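Side-chain contacts in transcriptional regulator, LacI family (Corynebacterium glutamicum, PDB 3H5T), which acts as an inositol-dependent transcriptional activator of the inositol phosphate synthase gene and binds palindromic promoter motifs in regulating cell wall biogenesis: residues F83-S88 with W248-Q253; R222-G227 with T301-T306; Q253-V258 with V276-F281. All blocks are in the same frame, centred on the assembly; numbering follows the deposited sequence.

Contact 1 (F83-S88 with W248-Q253); sequences FEDMAS and WINNRQ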
loop_
_atom_site.group_PDB
_atom_site.type_symbol
_atom_site.label_atom_id
_atom_site.label_comp_id
_atom_site.label_asym_id
_atom_site.label_seq_id
_atom_site.Cartn_x
_atom_site.Cartn_y
_atom_site.Cartn_z
ATOM N N PHE A 83 0.509 8.006 7.416
ATOM C CA PHE A 83 -0.601 8.946 7.320
ATOM C C PHE A 83 -0.514 9.905 6.146
ATOM O O PHE A 83 -1.466 10.626 5.883
ATOM C CB PHE A 83 -0.728 9.760 8.605
ATOM C CG PHE A 83 -1.036 8.933 9.800
ATOM C CD1 PHE A 83 -2.227 8.218 9.872
ATOM C CD2 PHE A 83 -0.110 8.803 10.827
ATOM C CE1 PHE A 83 -2.483 7.375 10.950
ATOM C CE2 PHE A 83 -0.358 7.973 11.895
ATOM C CZ PHE A 83 -1.547 7.255 11.956
ATOM N N GLU A 84 0.618 9.917 5.448
ATOM C CA GLU A 84 0.781 10.817 4.315
ATOM C C GLU A 84 0.941 10.127 2.972
ATOM O O GLU A 84 0.775 10.761 1.931
ATOM C CB GLU A 84 1.941 11.766 4.574
ATOM C CG GLU A 84 1.761 12.484 5.885
ATOM C CD GLU A 84 2.699 13.650 6.064
ATOM O OE1 GLU A 84 3.936 13.488 5.891
ATOM O OE2 GLU A 84 2.181 14.737 6.392
ATOM N N ASP A 85 1.273 8.840 2.982
ATOM C CA ASP A 85 1.385 8.093 1.736
ATOM C C ASP A 85 0.009 7.440 1.598
ATOM O O ASP A 85 -0.287 6.456 2.268
ATOM C CB ASP A 85 2.471 7.018 1.818
ATOM C CG ASP A 85 2.586 6.218 0.531
ATOM O OD1 ASP A 85 2.999 6.798 -0.505
ATOM O OD2 ASP A 85 2.249 5.015 0.548
ATOM N N MET A 86 -0.836 7.998 0.739
ATOM C CA MET A 86 -2.186 7.482 0.590
ATOM C C MET A 86 -2.332 5.971 0.321
ATOM O O MET A 86 -3.287 5.356 0.786
ATOM C CB MET A 86 -2.944 8.308 -0.458
ATOM C CG MET A 86 -3.241 9.751 -0.005
ATOM S SD MET A 86 -4.081 9.910 1.621
ATOM C CE MET A 86 -2.721 10.419 2.676
ATOM N N ALA A 87 -1.402 5.370 -0.411
ATOM C CA ALA A 87 -1.486 3.936 -0.672
ATOM C C ALA A 87 -1.380 3.175 0.660
ATOM O O ALA A 87 -2.091 2.194 0.893
ATOM C CB ALA A 87 -0.374 3.504 -1.610
ATOM N N SER A 88 -0.492 3.646 1.532
ATOM C CA SER A 88 -0.291 3.026 2.831
ATOM C C SER A 88 -1.478 3.288 3.754
ATOM O O SER A 88 -1.822 2.446 4.594
ATOM C CB SER A 88 1.001 3.547 3.472
ATOM O OG SER A 88 2.140 3.125 2.741
ATOM N N TRP A 248 15.284 8.045 -2.742
ATOM C CA TRP A 248 15.355 7.196 -1.562
ATOM C C TRP A 248 14.199 7.444 -0.594
ATOM O O TRP A 248 13.630 6.505 -0.034
ATOM C CB TRP A 248 16.687 7.420 -0.862
ATOM C CG TRP A 248 17.117 6.265 -0.041
ATOM C CD1 TRP A 248 17.570 5.068 -0.497
ATOM C CD2 TRP A 248 17.157 6.199 1.385
ATOM N NE1 TRP A 248 17.899 4.255 0.561
ATOM C CE2 TRP A 248 17.652 4.926 1.729
ATOM C CE3 TRP A 248 16.820 7.096 2.410
ATOM C CZ2 TRP A 248 17.824 4.519 3.059
ATOM C CZ3 TRP A 248 16.988 6.693 3.734
ATOM C CH2 TRP A 248 17.487 5.413 4.044
ATOM N N ILE A 249 13.861 8.712 -0.390
ATOM C CA ILE A 249 12.756 9.075 0.481
ATOM C C ILE A 249 11.560 9.398 -0.410
ATOM O O ILE A 249 11.678 10.166 -1.362
ATOM C CB ILE A 249 13.118 10.300 1.351
ATOM C CG1 ILE A 249 14.194 9.902 2.355
ATOM C CG2 ILE A 249 11.882 10.839 2.059
ATOM C CD1 ILE A 249 14.842 11.060 3.045
ATOM N N ASN A 250 10.416 8.789 -0.118
ATOM C CA ASN A 250 9.208 9.022 -0.912
ATOM C C ASN A 250 8.369 10.152 -0.306
ATOM O O ASN A 250 7.549 9.919 0.578
ATOM C CB ASN A 250 8.391 7.722 -1.011
ATOM C CG ASN A 250 7.248 7.811 -2.024
ATOM O OD1 ASN A 250 7.410 8.347 -3.108
ATOM N ND2 ASN A 250 6.094 7.254 -1.670
ATOM N N ASN A 251 8.608 11.372 -0.792
ATOM C CA ASN A 251 7.910 12.592 -0.354
ATOM C C ASN A 251 7.339 13.329 -1.547
ATOM O O ASN A 251 7.687 13.056 -2.693
ATOM C CB ASN A 251 8.863 13.588 0.315
ATOM C CG ASN A 251 9.286 13.160 1.673
ATOM O OD1 ASN A 251 9.987 13.894 2.372
ATOM N ND2 ASN A 251 8.876 11.965 2.071
ATOM N N ARG A 252 6.489 14.303 -1.262
ATOM C CA ARG A 252 5.900 15.112 -2.308
ATOM C C ARG A 252 7.033 15.954 -2.897
ATOM O O ARG A 252 7.084 16.178 -4.103
ATOM C CB ARG A 252 4.799 16.006 -1.721
ATOM C CG ARG A 252 4.079 16.871 -2.739
ATOM C CD ARG A 252 2.906 17.608 -2.096
ATOM N NE ARG A 252 2.327 18.617 -2.980
ATOM C CZ ARG A 252 2.971 19.702 -3.398
ATOM N NH1 ARG A 252 4.222 19.926 -3.013
ATOM N NH2 ARG A 252 2.365 20.570 -4.199
ATOM N N GLN A 253 7.953 16.387 -2.038
ATOM C CA GLN A 253 9.091 17.202 -2.458
ATOM C C GLN A 253 10.170 16.418 -3.206
ATOM O O GLN A 253 10.767 16.932 -4.147
ATOM C CB GLN A 253 9.721 17.899 -1.250
ATOM C CG GLN A 253 10.870 18.837 -1.603
ATOM C CD GLN A 253 10.443 19.966 -2.539
ATOM O OE1 GLN A 253 9.432 20.646 -2.305
ATOM N NE2 GLN A 253 11.219 20.176 -3.599
HETATM O O HOH W 1 4.288 9.095 -0.226
HETATM O O HOH W 2 3.676 5.373 -2.619
#
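Segments 83-88 and 248-253 approach most closely at D85 and N251, whose CA atoms are 8.2 Å apart. D85 lies at the N-cap of helix 86-98. N250 precedes N251, the N-cap of helix 252-265. The side chains of D85 and N250 cross at about a right angle, with the carboxylate and amide planes turned 66° apart. D85 OD1 comes within 3.3 Å of N250 ND2, but the angle is too poor for a hydrogen bond. Water makes the link. One water donates to D85 OD1 at 2.6 Å and accepts weakly from N250 ND2. A second water also donates to D85 OD1 and reaches N250 O in a weak bond. D85 CG stands anti to its backbone N (chi1 179°), and the carboxylate divides its work. OD2 turns back to its own helix and accepts from S88 N at 3.2 Å, the capping bond, and from S88 OG at 2.9 Å. OD1 accepts from the two waters. N250 ND2 also makes a weak hydrogen bond to Y81 OH. The buried area is small, 47 Å². A water-bridged meeting of loops at helix starts, one from each lobe, is consistent with the interlobe cleft of the periplasmic-binding-protein-like core of LacI family regulators.

Contact 2 (R222-G227 with T301-T306); sequences RDRVRG and TGFDGT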
loop_
_atom_site.group_PDB
_atom_site.type_symbol
_atom_site.label_atom_id
_atom_site.label_comp_id
_atom_site.label_asym_id
_atom_site.label_seq_id
_atom_site.Cartn_x
_atom_site.Cartn_y
_atom_site.Cartn_z
ATOM N N ARG A 222 12.300 -3.288 -7.609
ATOM C CA ARG A 222 13.133 -4.043 -8.525
ATOM C C ARG A 222 12.275 -4.816 -9.514
ATOM O O ARG A 222 12.510 -4.779 -10.712
ATOM C CB ARG A 222 14.010 -5.026 -7.747
ATOM C CG ARG A 222 14.932 -5.875 -8.614
ATOM C CD ARG A 222 15.523 -7.014 -7.804
ATOM N NE ARG A 222 14.493 -7.963 -7.391
ATOM C CZ ARG A 222 14.665 -8.917 -6.481
ATOM N NH1 ARG A 222 15.833 -9.064 -5.868
ATOM N NH2 ARG A 222 13.666 -9.731 -6.185
ATOM N N ASP A 223 11.262 -5.506 -9.012
ATOM C CA ASP A 223 10.405 -6.292 -9.874
ATOM C C ASP A 223 9.487 -5.490 -10.785
ATOM O O ASP A 223 9.156 -5.953 -11.882
ATOM C CB ASP A 223 9.602 -7.281 -9.034
ATOM C CG ASP A 223 10.468 -8.390 -8.472
ATOM O OD1 ASP A 223 11.698 -8.362 -8.711
ATOM O OD2 ASP A 223 9.928 -9.292 -7.796
ATOM N N ARG A 224 9.063 -4.303 -10.357
ATOM C CA ARG A 224 8.197 -3.501 -11.221
ATOM C C ARG A 224 9.049 -2.869 -12.318
ATOM O O ARG A 224 8.577 -2.634 -13.437
ATOM C CB ARG A 224 7.447 -2.430 -10.420
ATOM C CG ARG A 224 6.281 -2.991 -9.602
ATOM C CD ARG A 224 5.562 -1.924 -8.774
ATOM N NE ARG A 224 4.666 -2.560 -7.809
ATOM C CZ ARG A 224 4.161 -1.977 -6.723
ATOM N NH1 ARG A 224 4.446 -0.716 -6.441
ATOM N NH2 ARG A 224 3.402 -2.682 -5.892
ATOM N N VAL A 225 10.315 -2.610 -11.992
ATOM C CA VAL A 225 11.247 -2.040 -12.952
ATOM C C VAL A 225 11.560 -3.121 -13.993
ATOM O O VAL A 225 11.538 -2.865 -15.193
ATOM C CB VAL A 225 12.557 -1.585 -12.258
ATOM C CG1 VAL A 225 13.597 -1.213 -13.295
ATOM C CG2 VAL A 225 12.285 -0.390 -11.357
ATOM N N ARG A 226 11.818 -4.333 -13.511
ATOM C CA ARG A 226 12.130 -5.489 -14.355
ATOM C C ARG A 226 10.989 -5.848 -15.315
ATOM O O ARG A 226 11.196 -5.980 -16.523
ATOM C CB ARG A 226 12.448 -6.696 -13.467
ATOM C CG ARG A 226 13.690 -6.518 -12.614
ATOM C CD ARG A 226 14.944 -6.912 -13.370
ATOM N NE ARG A 226 15.445 -8.195 -12.891
ATOM C CZ ARG A 226 16.044 -8.362 -11.716
ATOM N NH1 ARG A 226 16.220 -7.326 -10.908
ATOM N NH2 ARG A 226 16.449 -9.566 -11.343
ATOM N N GLY A 227 9.788 -6.010 -14.767
ATOM C CA GLY A 227 8.637 -6.346 -15.582
ATOM C C GLY A 227 8.374 -5.315 -16.664
ATOM O O GLY A 227 8.016 -5.672 -17.787
ATOM N N THR A 301 2.623 6.884 -16.672
ATOM C CA THR A 301 1.838 5.806 -16.093
ATOM C C THR A 301 2.143 5.714 -14.603
ATOM O O THR A 301 3.214 6.117 -14.154
ATOM C CB THR A 301 2.172 4.454 -16.760
ATOM O OG1 THR A 301 1.995 4.560 -18.178
ATOM C CG2 THR A 301 1.251 3.374 -16.249
ATOM N N GLY A 302 1.188 5.197 -13.837
ATOM C CA GLY A 302 1.379 5.061 -12.409
ATOM C C GLY A 302 1.133 3.633 -11.963
ATOM O O GLY A 302 0.978 2.747 -12.799
ATOM N N PHE A 303 1.108 3.412 -10.650
ATOM C CA PHE A 303 0.866 2.094 -10.081
ATOM C C PHE A 303 0.383 2.276 -8.640
ATOM O O PHE A 303 1.064 2.908 -7.833
ATOM C CB PHE A 303 2.147 1.244 -10.099
ATOM C CG PHE A 303 1.919 -0.217 -9.792
ATOM C CD1 PHE A 303 2.121 -1.187 -10.774
ATOM C CD2 PHE A 303 1.489 -0.627 -8.528
ATOM C CE1 PHE A 303 1.902 -2.543 -10.502
ATOM C CE2 PHE A 303 1.265 -1.984 -8.245
ATOM C CZ PHE A 303 1.470 -2.940 -9.231
ATOM N N ASP A 304 -0.798 1.723 -8.354
ATOM C CA ASP A 304 -1.465 1.753 -7.047
ATOM C C ASP A 304 -2.964 1.969 -7.187
ATOM O O ASP A 304 -3.765 1.167 -6.700
ATOM C CB ASP A 304 -0.903 2.842 -6.127
ATOM C CG ASP A 304 0.196 2.326 -5.223
ATOM O OD1 ASP A 304 0.380 1.092 -5.179
ATOM O OD2 ASP A 304 0.866 3.144 -4.557
ATOM N N GLY A 305 -3.336 3.061 -7.846
ATOM C CA GLY A 305 -4.741 3.371 -8.029
ATOM C C GLY A 305 -5.340 4.119 -6.850
ATOM O O GLY A 305 -6.493 3.890 -6.490
ATOM N N THR A 306 -4.563 5.015 -6.243
ATOM C CA THR A 306 -5.052 5.785 -5.105
ATOM C C THR A 306 -6.209 6.662 -5.558
ATOM O O THR A 306 -6.372 6.925 -6.750
ATOM C CB THR A 306 -3.937 6.692 -4.484
ATOM O OG1 THR A 306 -3.528 7.694 -5.428
ATOM C CG2 THR A 306 -2.721 5.850 -4.089
#
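The guanidinium of R224 lies flat on one face of the F303 ring, and D304 OD1 sits at the edge of that ring, in its plane. The two planes are 19° apart and their centres 3.8 Å apart. The stack is offset. F303 CE2 sits under the rim of the guanidinium, 3.3 Å from R224 NH2, and the CZ carbon of R224 is 31° off the ring normal. It counts as a cation-pi contact. The arginine's CD adds a CH-pi contact: R224 CD stands almost straight above the ring centroid, at 4.0 Å. One face of F303 therefore carries both the CD methylene and the guanidinium of R224. R224 can lie this way because its chain is extended from CG to NE (chi3 -168°), so the side chain runs out from helix 221-235 and across the ring. The two side chains cross at about a right angle, while their flat ends stay stacked.

Both residues are buried. The polar edge of the arginine is held by other residues: R224 NE donates to N173 OD1 and R224 NH1 to T275 O. These bonds would limit rotation of the guanidinium over the ring. The F303 side chain also packs against N173 and A176 of helix 173-176. R224 NH1 and D304 OD1 are 4.6 Å apart, not in contact, but their opposite charges may attract. F303 lies where the chain turns a corner, in the end region of strand 299-302. The stack thus joins helix 221-235 to the 301-306 segment, at an outermost strand of the five-stranded sheet. Its place is consistent with the effector-binding region at the strand ends of the second lobe, as in other LacI family cores.

Contact 3 (Q253-V258 with V276-F281); sequences QHNFEV and VDALAF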
loop_
_atom_site.group_PDB
_atom_site.type_symbol
_atom_site.label_atom_id
_atom_site.label_comp_id
_atom_site.label_asym_id
_atom_site.label_seq_id
_atom_site.Cartn_x
_atom_site.Cartn_y
_atom_site.Cartn_z
ATOM N N GLN A 253 7.953 16.387 -2.038
ATOM C CA GLN A 253 9.091 17.202 -2.458
ATOM C C GLN A 253 10.170 16.418 -3.206
ATOM O O GLN A 253 10.767 16.932 -4.147
ATOM C CB GLN A 253 9.721 17.899 -1.250
ATOM C CG GLN A 253 10.870 18.837 -1.603
ATOM C CD GLN A 253 10.443 19.966 -2.539
ATOM O OE1 GLN A 253 9.432 20.646 -2.305
ATOM N NE2 GLN A 253 11.219 20.176 -3.599
ATOM N N HIS A 254 10.437 15.189 -2.782
ATOM C CA HIS A 254 11.438 14.360 -3.443
ATOM C C HIS A 254 10.892 13.818 -4.760
ATOM O O HIS A 254 11.642 13.666 -5.726
ATOM C CB HIS A 254 11.854 13.187 -2.551
ATOM C CG HIS A 254 12.805 13.559 -1.454
ATOM N ND1 HIS A 254 12.626 14.665 -0.652
ATOM C CD2 HIS A 254 13.916 12.937 -0.993
ATOM C CE1 HIS A 254 13.581 14.708 0.258
ATOM N NE2 HIS A 254 14.377 13.670 0.074
ATOM N N ASN A 255 9.593 13.517 -4.797
ATOM C CA ASN A 255 8.975 13.004 -6.020
ATOM C C ASN A 255 9.092 14.062 -7.108
ATOM O O ASN A 255 9.284 13.751 -8.278
ATOM C CB ASN A 255 7.490 12.677 -5.809
ATOM C CG ASN A 255 7.267 11.539 -4.836
ATOM O OD1 ASN A 255 8.106 10.638 -4.703
ATOM N ND2 ASN A 255 6.127 11.561 -4.160
ATOM N N PHE A 256 8.959 15.319 -6.699
ATOM C CA PHE A 256 9.055 16.463 -7.600
ATOM C C PHE A 256 10.491 16.582 -8.123
ATOM O O PHE A 256 10.731 16.605 -9.330
ATOM C CB PHE A 256 8.676 17.739 -6.846
ATOM C CG PHE A 256 8.848 18.992 -7.649
ATOM C CD1 PHE A 256 7.803 19.493 -8.413
ATOM C CD2 PHE A 256 10.065 19.672 -7.642
ATOM C CE1 PHE A 256 7.966 20.660 -9.165
ATOM C CE2 PHE A 256 10.241 20.835 -8.386
ATOM C CZ PHE A 256 9.193 21.333 -9.148
ATOM N N GLU A 257 11.438 16.656 -7.198
ATOM C CA GLU A 257 12.844 16.774 -7.542
ATOM C C GLU A 257 13.280 15.688 -8.519
ATOM O O GLU A 257 13.751 15.987 -9.613
ATOM C CB GLU A 257 13.702 16.685 -6.278
ATOM C CG GLU A 257 13.458 17.775 -5.238
ATOM C CD GLU A 257 13.883 19.156 -5.704
ATOM O OE1 GLU A 257 14.801 19.256 -6.548
ATOM O OE2 GLU A 257 13.309 20.149 -5.211
ATOM N N VAL A 258 13.125 14.426 -8.131
ATOM C CA VAL A 258 13.534 13.325 -8.994
ATOM C C VAL A 258 12.879 13.397 -10.376
ATOM O O VAL A 258 13.446 12.922 -11.361
ATOM C CB VAL A 258 13.236 11.944 -8.342
ATOM C CG1 VAL A 258 11.768 11.576 -8.499
ATOM C CG2 VAL A 258 14.126 10.881 -8.964
ATOM N N VAL A 276 5.242 3.865 -8.770
ATOM C CA VAL A 276 4.220 4.178 -7.779
ATOM C C VAL A 276 3.497 5.492 -8.129
ATOM O O VAL A 276 4.137 6.439 -8.581
ATOM C CB VAL A 276 4.884 4.256 -6.370
ATOM C CG1 VAL A 276 4.737 5.646 -5.768
ATOM C CG2 VAL A 276 4.295 3.202 -5.475
ATOM N N ASP A 277 2.175 5.543 -7.934
ATOM C CA ASP A 277 1.390 6.747 -8.253
ATOM C C ASP A 277 2.015 8.042 -7.741
ATOM O O ASP A 277 1.992 9.063 -8.433
ATOM C CB ASP A 277 -0.032 6.663 -7.683
ATOM C CG ASP A 277 -0.948 5.761 -8.487
ATOM O OD1 ASP A 277 -0.550 5.295 -9.578
ATOM O OD2 ASP A 277 -2.084 5.527 -8.018
ATOM N N ALA A 278 2.553 8.003 -6.525
ATOM C CA ALA A 278 3.168 9.182 -5.926
ATOM C C ALA A 278 4.158 9.815 -6.886
ATOM O O ALA A 278 4.175 11.035 -7.056
ATOM C CB ALA A 278 3.871 8.810 -4.630
ATOM N N LEU A 279 4.982 8.975 -7.507
ATOM C CA LEU A 279 5.988 9.442 -8.455
ATOM C C LEU A 279 5.343 10.105 -9.666
ATOM O O LEU A 279 5.858 11.098 -10.189
ATOM C CB LEU A 279 6.873 8.282 -8.913
ATOM C CG LEU A 279 7.921 7.758 -7.932
ATOM C CD1 LEU A 279 8.551 6.514 -8.517
ATOM C CD2 LEU A 279 8.985 8.814 -7.672
ATOM N N ALA A 280 4.225 9.546 -10.118
ATOM C CA ALA A 280 3.520 10.114 -11.259
ATOM C C ALA A 280 3.047 11.524 -10.904
ATOM O O ALA A 280 3.098 12.417 -11.734
ATOM C CB ALA A 280 2.323 9.230 -11.647
ATOM N N PHE A 281 2.595 11.726 -9.671
ATOM C CA PHE A 281 2.133 13.048 -9.264
ATOM C C PHE A 281 3.268 14.051 -9.145
ATOM O O PHE A 281 3.053 15.255 -9.286
ATOM C CB PHE A 281 1.341 12.963 -7.955
ATOM C CG PHE A 281 -0.072 12.518 -8.156
ATOM C CD1 PHE A 281 -1.039 13.420 -8.565
ATOM C CD2 PHE A 281 -0.414 11.176 -8.039
ATOM C CE1 PHE A 281 -2.330 12.994 -8.865
ATOM C CE2 PHE A 281 -1.699 10.737 -8.335
ATOM C CZ PHE A 281 -2.660 11.647 -8.752
#
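N255 and L279 mark the closest backbone approach, with their CA atoms 5.2 Å apart. Helix segments 253-258 and 277-281 cross at a signed angle of -64°, and their axes come within 8.4 Å. V276 is the N-cap, right before helix 277-289. The N255 side chain fills the crossing point. Its CG lies 3.8 Å from the backbone carbonyl O of A278. Its amide end reaches over A278 CB on one hand and the CD2 methyl of L279 on the other. Which amide atom meets which neighbour is uncertain. With CG beside the backbone N (chi1 -65°), the amide extends toward the second helix, and it crosses the L279 side chain at about a right angle.

Both helices belong to the alternating beta-alpha units of the second lobe of a LacI family core. Helix 252-265 runs between parallel strands 244-247 and 271-274, and helix 277-289 leads from 271-274 to strand 299-302. They pack against the same strand: the side chains of N255, V258 and L279 all touch C247. V258 and L279 also meet each other. V258 CG1 is 4.0 Å from L279 CD2, an apolar contact that continues the seam one helical turn beyond N255. With CD1 of L279 anti to CA (chi2 173°), the CD2 branch is the one turned to the facing helix, where it touches both N255 and V258. F256, on helix 252-265, packs against E285, Y286 and S289 farther along helix 277-289.

Overall arrangement
From the N terminus, segment 83-88 comes first, in the first lobe. The chain passes through 222-227 before contact 1 closes its long loop at 248-253, tying the first lobe to the second. Contact 2 opens inside that loop and closes beyond it at 301-306, so the two cross. Contact 3 follows contact 1 in series along helix 252-265, sharing Q253, and is nested inside the loop of contact 2. Contacts 2 and 3 both lie in the second lobe and join where D277 meets the 301-306 loop: F303 O with D277 N, and G305 N with D277 OD2. A87 packs on D304 and T306, bringing contact 1 against contact 2.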